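Local atomic coordinates of uncharacterized protein (Bacteroides fragilis, PDB entry 3EWL), a protein that is of unknown function but carries in this C-terminal part a thioredoxin-like domain with a CxxC pair at a helix start, consistent with a thiol-disulfide redox role. Residues A8-V13 / Q103-R108; P53-M58 / Q131-L136. One frame throughout, in Å; residues are numbered along the deposited sequence.

Contact 1. Residues A8-V13 / Q103-R108; sequences ADFTYV and QLYDIR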
loop_
_atom_site.group_PDB
_atom_site.type_symbol
_atom_site.label_atom_id
_atom_site.label_comp_id
_atom_site.label_asym_id
_atom_site.label_seq_id
_atom_site.Cartn_x
_atom_site.Cartn_y
_atom_site.Cartn_z
ATOM N N ALA A 8 -9.114 -2.633 -8.040
ATOM C CA ALA A 8 -10.308 -2.049 -7.419
ATOM C C ALA A 8 -10.030 -0.701 -6.708
ATOM O O ALA A 8 -9.069 -0.549 -5.943
ATOM C CB ALA A 8 -10.977 -3.034 -6.451
ATOM N N ASP A 9 -10.888 0.278 -6.989
ATOM C CA ASP A 9 -10.804 1.584 -6.377
ATOM C C ASP A 9 -11.522 1.589 -5.025
ATOM O O ASP A 9 -12.489 0.831 -4.800
ATOM C CB ASP A 9 -11.392 2.624 -7.341
ATOM C CG ASP A 9 -10.873 4.029 -7.086
ATOM O OD1 ASP A 9 -9.915 4.178 -6.274
ATOM O OD2 ASP A 9 -11.432 4.994 -7.698
ATOM N N PHE A 10 -11.031 2.423 -4.121
ATOM C CA PHE A 10 -11.626 2.609 -2.786
ATOM C C PHE A 10 -11.220 3.973 -2.244
ATOM O O PHE A 10 -10.285 4.610 -2.755
ATOM C CB PHE A 10 -11.119 1.531 -1.808
ATOM C CG PHE A 10 -9.632 1.403 -1.792
ATOM C CD1 PHE A 10 -8.861 2.101 -0.855
ATOM C CD2 PHE A 10 -8.988 0.581 -2.711
ATOM C CE1 PHE A 10 -7.474 1.984 -0.853
ATOM C CE2 PHE A 10 -7.572 0.475 -2.725
ATOM C CZ PHE A 10 -6.836 1.168 -1.791
ATOM N N THR A 11 -11.888 4.398 -1.177
ATOM C CA THR A 11 -11.524 5.645 -0.529
ATOM C C THR A 11 -10.729 5.360 0.744
ATOM O O THR A 11 -10.748 4.229 1.261
ATOM C CB THR A 11 -12.772 6.466 -0.179
ATOM O OG1 THR A 11 -13.652 5.651 0.595
ATOM C CG2 THR A 11 -13.503 6.901 -1.481
ATOM N N TYR A 12 -10.057 6.381 1.268
ATOM C CA TYR A 12 -9.307 6.239 2.510
ATOM C C TYR A 12 -9.163 7.602 3.136
ATOM O O TYR A 12 -9.345 8.627 2.459
ATOM C CB TYR A 12 -7.919 5.608 2.275
ATOM C CG TYR A 12 -7.043 6.411 1.367
ATOM C CD1 TYR A 12 -6.151 7.352 1.887
ATOM C CD2 TYR A 12 -7.095 6.244 -0.031
ATOM C CE1 TYR A 12 -5.348 8.135 1.046
ATOM C CE2 TYR A 12 -6.296 7.034 -0.896
ATOM C CZ TYR A 12 -5.434 7.968 -0.345
ATOM O OH TYR A 12 -4.650 8.721 -1.160
ATOM N N VAL A 13 -8.835 7.613 4.425
ATOM C CA VAL A 13 -8.475 8.839 5.121
ATOM C C VAL A 13 -7.080 8.685 5.692
ATOM O O VAL A 13 -6.633 7.561 6.001
ATOM C CB VAL A 13 -9.503 9.228 6.211
ATOM C CG1 VAL A 13 -9.517 8.201 7.359
ATOM C CG2 VAL A 13 -9.238 10.687 6.691
ATOM N N GLN A 103 -14.881 -7.395 -0.330
ATOM C CA GLN A 103 -13.750 -8.245 -0.658
ATOM C C GLN A 103 -13.002 -7.710 -1.896
ATOM O O GLN A 103 -12.756 -8.453 -2.834
ATOM C CB GLN A 103 -14.261 -9.664 -0.900
ATOM C CG GLN A 103 -13.195 -10.664 -1.067
ATOM C CD GLN A 103 -13.094 -11.524 0.159
ATOM O OE1 GLN A 103 -11.996 -11.767 0.680
ATOM N NE2 GLN A 103 -14.251 -11.991 0.643
ATOM N N LEU A 104 -12.682 -6.412 -1.907
ATOM C CA LEU A 104 -12.098 -5.809 -3.083
ATOM C C LEU A 104 -10.714 -6.371 -3.402
ATOM O O LEU A 104 -10.345 -6.480 -4.584
ATOM C CB LEU A 104 -12.046 -4.268 -2.975
ATOM C CG LEU A 104 -13.396 -3.522 -2.892
ATOM C CD1 LEU A 104 -13.228 -1.971 -2.691
ATOM C CD2 LEU A 104 -14.330 -3.846 -4.111
ATOM N N TYR A 105 -9.943 -6.686 -2.364
ATOM C CA TYR A 105 -8.644 -7.360 -2.534
ATOM C C TYR A 105 -8.675 -8.575 -1.664
ATOM O O TYR A 105 -9.314 -8.552 -0.640
ATOM C CB TYR A 105 -7.497 -6.467 -2.117
ATOM C CG TYR A 105 -7.367 -5.265 -3.048
ATOM C CD1 TYR A 105 -6.427 -5.264 -4.077
ATOM C CD2 TYR A 105 -8.216 -4.126 -2.888
ATOM C CE1 TYR A 105 -6.311 -4.142 -4.962
ATOM C CE2 TYR A 105 -8.108 -2.998 -3.753
ATOM C CZ TYR A 105 -7.155 -3.016 -4.789
ATOM O OH TYR A 105 -7.046 -1.921 -5.649
ATOM N N ASP A 106 -8.000 -9.638 -2.092
ATOM C CA ASP A 106 -7.903 -10.866 -1.290
ATOM C C ASP A 106 -6.754 -10.665 -0.302
ATOM O O ASP A 106 -5.572 -10.939 -0.602
ATOM C CB ASP A 106 -7.671 -12.093 -2.177
ATOM C CG ASP A 106 -7.643 -13.427 -1.365
ATOM O OD1 ASP A 106 -8.072 -13.452 -0.184
ATOM O OD2 ASP A 106 -7.170 -14.446 -1.921
ATOM N N ILE A 107 -7.075 -10.116 0.855
ATOM C CA ILE A 107 -5.992 -9.799 1.805
ATOM C C ILE A 107 -5.874 -11.027 2.732
ATOM O O ILE A 107 -6.470 -11.063 3.829
ATOM C CB ILE A 107 -6.214 -8.420 2.514
ATOM C CG1 ILE A 107 -6.099 -7.279 1.488
ATOM C CG2 ILE A 107 -5.236 -8.195 3.692
ATOM C CD1 ILE A 107 -6.790 -6.014 1.907
ATOM N N ARG A 108 -5.131 -12.031 2.247
ATOM C CA ARG A 108 -4.981 -13.328 2.924
ATOM C C ARG A 108 -4.290 -13.201 4.276
ATOM O O ARG A 108 -4.429 -14.071 5.110
ATOM C CB ARG A 108 -4.112 -14.291 2.112
ATOM C CG ARG A 108 -4.432 -14.420 0.661
ATOM C CD ARG A 108 -3.602 -15.582 0.086
ATOM N NE ARG A 108 -2.159 -15.346 -0.121
ATOM C CZ ARG A 108 -1.159 -16.006 0.488
ATOM N NH1 ARG A 108 0.104 -15.718 0.180
ATOM N NH2 ARG A 108 -1.392 -16.944 1.395
#
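A8 and F10 of the loop leading into strand 11-13 pack against L104 and Y105, just beyond helix 98-101. The tight part centres on the Y105 ring. Its hydroxyl donates a very short hydrogen bond to the backbone oxygen of A8 (OH to O, 2.5 Å), and that oxygen lies near the plane of the ring at its edge. The bond probably fixes the position of the hydroxyl. CE2 of Y105 also meets CE2 of F10 at 3.7 Å, the two rings crossing at about a right angle (planes at 88°), while the Y105 OH lies in the plane of the F10 ring, at its edge. With CG of F10 between the backbone N and the carbonyl carbon (chi1 51°), this torsion brings the phenyl ring to the tyrosine. CB of A8 touches both neighbours, 3.8 Å from CB of L104 and 3.9 Å from CE2 of Y105.

Toward the more exposed side the fit is looser. CD1 of L104 reaches the D9 carbonyl oxygen at 3.6 Å but stays 4.2 Å from CB of F10. CB of D9 points away from 103-108; its OD2 bonds S23 OG, and its OD1 takes a weak bond from F10 N.

Q103, just past helix 98-101, closes it in a Schellman motif, and I99 of that helix touches both F10 and L104. F10 also packs on I69 of strand 64-70, and Y105 meets F34 of strand 29-34 and, edge-to-face, Y114 of strand 112-116.

Contact 2. Residues P53-M58 / Q131-L136; sequences PAFVEM and QLIDYL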
loop_
_atom_site.group_PDB
_atom_site.type_symbol
_atom_site.label_atom_id
_atom_site.label_comp_id
_atom_site.label_asym_id
_atom_site.label_seq_id
_atom_site.Cartn_x
_atom_site.Cartn_y
_atom_site.Cartn_z
ATOM N N PRO A 53 18.032 0.925 -1.859
ATOM C CA PRO A 53 18.155 2.365 -2.175
ATOM C C PRO A 53 17.355 2.812 -3.392
ATOM O O PRO A 53 16.791 3.906 -3.368
ATOM C CB PRO A 53 19.681 2.582 -2.395
ATOM C CG PRO A 53 20.335 1.301 -1.970
ATOM C CD PRO A 53 19.288 0.211 -2.134
ATOM N N ALA A 54 17.309 1.974 -4.428
ATOM C CA ALA A 54 16.456 2.190 -5.610
ATOM C C ALA A 54 14.996 2.495 -5.213
ATOM O O ALA A 54 14.347 3.411 -5.754
ATOM C CB ALA A 54 16.523 0.969 -6.530
ATOM N N PHE A 55 14.500 1.723 -4.244
ATOM C CA PHE A 55 13.129 1.863 -3.753
ATOM C C PHE A 55 12.973 3.199 -3.013
ATOM O O PHE A 55 12.020 3.927 -3.244
ATOM C CB PHE A 55 12.762 0.692 -2.823
ATOM C CG PHE A 55 12.461 -0.599 -3.527
ATOM C CD1 PHE A 55 12.701 -0.761 -4.910
ATOM C CD2 PHE A 55 11.960 -1.681 -2.799
ATOM C CE1 PHE A 55 12.423 -1.965 -5.547
ATOM C CE2 PHE A 55 11.680 -2.910 -3.432
ATOM C CZ PHE A 55 11.894 -3.045 -4.810
ATOM N N VAL A 56 13.916 3.524 -2.126
ATOM C CA VAL A 56 13.869 4.784 -1.394
ATOM C C VAL A 56 13.934 6.013 -2.374
ATOM O O VAL A 56 13.187 6.985 -2.206
ATOM C CB VAL A 56 14.877 4.785 -0.157
ATOM C CG1 VAL A 56 16.299 4.999 -0.579
ATOM C CG2 VAL A 56 14.523 5.862 0.871
ATOM N N GLU A 57 14.781 5.920 -3.399
ATOM C CA GLU A 57 14.897 6.962 -4.426
ATOM C C GLU A 57 13.630 7.155 -5.296
ATOM O O GLU A 57 13.221 8.295 -5.541
ATOM C CB GLU A 57 16.140 6.724 -5.289
ATOM C CG GLU A 57 17.328 7.594 -4.888
ATOM C CD GLU A 57 18.659 6.850 -4.873
ATOM O OE1 GLU A 57 18.791 5.819 -5.562
ATOM O OE2 GLU A 57 19.584 7.306 -4.159
HETATM N N MSE A 58 13.005 6.059 -5.730
HETATM C CA MSE A 58 11.727 6.117 -6.471
HETATM C C MSE A 58 10.603 6.665 -5.609
HETATM O O MSE A 58 9.710 7.378 -6.106
HETATM C CB MSE A 58 11.303 4.751 -6.979
HETATM C CG MSE A 58 12.132 4.184 -8.129
HETATM SE SE MSE A 58 11.457 2.368 -8.523
HETATM C CE MSE A 58 10.212 2.825 -9.934
ATOM N N GLN A 131 10.248 -10.455 -5.778
ATOM C CA GLN A 131 9.602 -10.215 -7.066
ATOM C C GLN A 131 9.564 -8.742 -7.424
ATOM O O GLN A 131 9.679 -8.381 -8.594
ATOM C CB GLN A 131 8.157 -10.753 -7.095
ATOM C CG GLN A 131 7.950 -11.997 -7.933
ATOM C CD GLN A 131 6.470 -12.326 -8.233
ATOM O OE1 GLN A 131 5.574 -12.182 -7.367
ATOM N NE2 GLN A 131 6.216 -12.787 -9.459
ATOM N N LEU A 132 9.347 -7.902 -6.408
ATOM C CA LEU A 132 9.373 -6.438 -6.574
ATOM C C LEU A 132 10.736 -5.916 -7.025
ATOM O O LEU A 132 10.829 -5.196 -8.022
ATOM C CB LEU A 132 8.998 -5.742 -5.263
ATOM C CG LEU A 132 7.525 -5.462 -5.041
ATOM C CD1 LEU A 132 7.340 -5.115 -3.534
ATOM C CD2 LEU A 132 7.064 -4.342 -5.990
ATOM N N ILE A 133 11.774 -6.308 -6.287
ATOM C CA ILE A 133 13.134 -5.904 -6.574
ATOM C C ILE A 133 13.435 -6.318 -7.995
ATOM O O ILE A 133 13.800 -5.485 -8.850
ATOM C CB ILE A 133 14.129 -6.549 -5.579
ATOM C CG1 ILE A 133 14.058 -5.862 -4.218
ATOM C CG2 ILE A 133 15.585 -6.497 -6.106
ATOM C CD1 ILE A 133 14.607 -6.715 -3.102
ATOM N N ASP A 134 13.214 -7.591 -8.265
ATOM C CA ASP A 134 13.530 -8.100 -9.567
ATOM C C ASP A 134 12.813 -7.312 -10.613
ATOM O O ASP A 134 13.439 -6.931 -11.597
ATOM C CB ASP A 134 13.169 -9.567 -9.729
ATOM C CG ASP A 134 13.565 -10.102 -11.122
ATOM O OD1 ASP A 134 12.654 -10.466 -11.893
ATOM O OD2 ASP A 134 14.786 -10.102 -11.450
ATOM N N TYR A 135 11.509 -7.064 -10.418
ATOM C CA TYR A 135 10.734 -6.355 -11.457
ATOM C C TYR A 135 11.142 -4.885 -11.590
ATOM O O TYR A 135 11.221 -4.366 -12.696
ATOM C CB TYR A 135 9.209 -6.450 -11.241
ATOM C CG TYR A 135 8.422 -5.703 -12.308
ATOM C CD1 TYR A 135 7.958 -6.352 -13.446
ATOM C CD2 TYR A 135 8.184 -4.325 -12.196
ATOM C CE1 TYR A 135 7.271 -5.677 -14.419
ATOM C CE2 TYR A 135 7.503 -3.642 -13.175
ATOM C CZ TYR A 135 7.065 -4.326 -14.288
ATOM O OH TYR A 135 6.386 -3.630 -15.248
ATOM N N LEU A 136 11.354 -4.200 -10.465
ATOM C CA LEU A 136 11.549 -2.748 -10.506
ATOM C C LEU A 136 13.009 -2.341 -10.775
ATOM O O LEU A 136 13.250 -1.215 -11.238
ATOM C CB LEU A 136 10.966 -2.059 -9.262
ATOM C CG LEU A 136 9.430 -1.943 -9.234
ATOM C CD1 LEU A 136 8.919 -1.694 -7.827
ATOM C CD2 LEU A 136 8.936 -0.865 -10.194
#
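The segments 53-58 and 131-136, parts of helices 53-61 and 129-137, pass each other at 70°, their axes 11.1 Å apart at closest approach, and the nearest CA pair is F55 with I133 at 8.3 Å. That wide gap is bridged by side chains, with no hydrogen bond between the two segments. F55 is the main link: chi1 of -76°, with CG beside the backbone N, sends the ring end-on into the other helix. Its CZ comes within 3.6 Å of CA of I133, while the L132 carbonyl carbon and the I133 nitrogen lie in the ring plane at its edge, so the phenyl tip abuts the main chain itself. CG1 of I133 crosses the ring end at about a right angle, 3.6 Å from CZ of F55, and on a neighbouring ring corner CB of L136 stands 4.0 Å from CE1 of F55. One turn after F55, selenomethionine M58 bends at chi3 to bring its terminal CE to 3.9 Å from CD2 of L136, a second point of contact beside F55.

M58 and L136 both rest on Y29 of strand 29-34, and L132 covers M31, I113 and L115. Two helices packed through apolar side chains on one face of a central mixed sheet are an arrangement characteristic of the thioredoxin-like fold.

How the contacts relate
From the N terminus, the chain first lays down 8-13, then runs through strand 29-34 and helix 40-50 to 53-58. Strands 64-70 and 90-93 follow before 103-108 returns to the start and closes contact 1. The chain continues through strands 112-116 and 122-124 to helix 129-137, where contact 2 closes. The segments alternate, so the two loops cross. Contact 1 ties the N-terminal lead-in to the loop before strand 112-116; contact 2 joins helix 53-61 to the C-terminal helix 129-137. Their centres lie 23 Å apart on opposite sides of the chain's centre, without touching, and strands 29-34 and 112-116 border both.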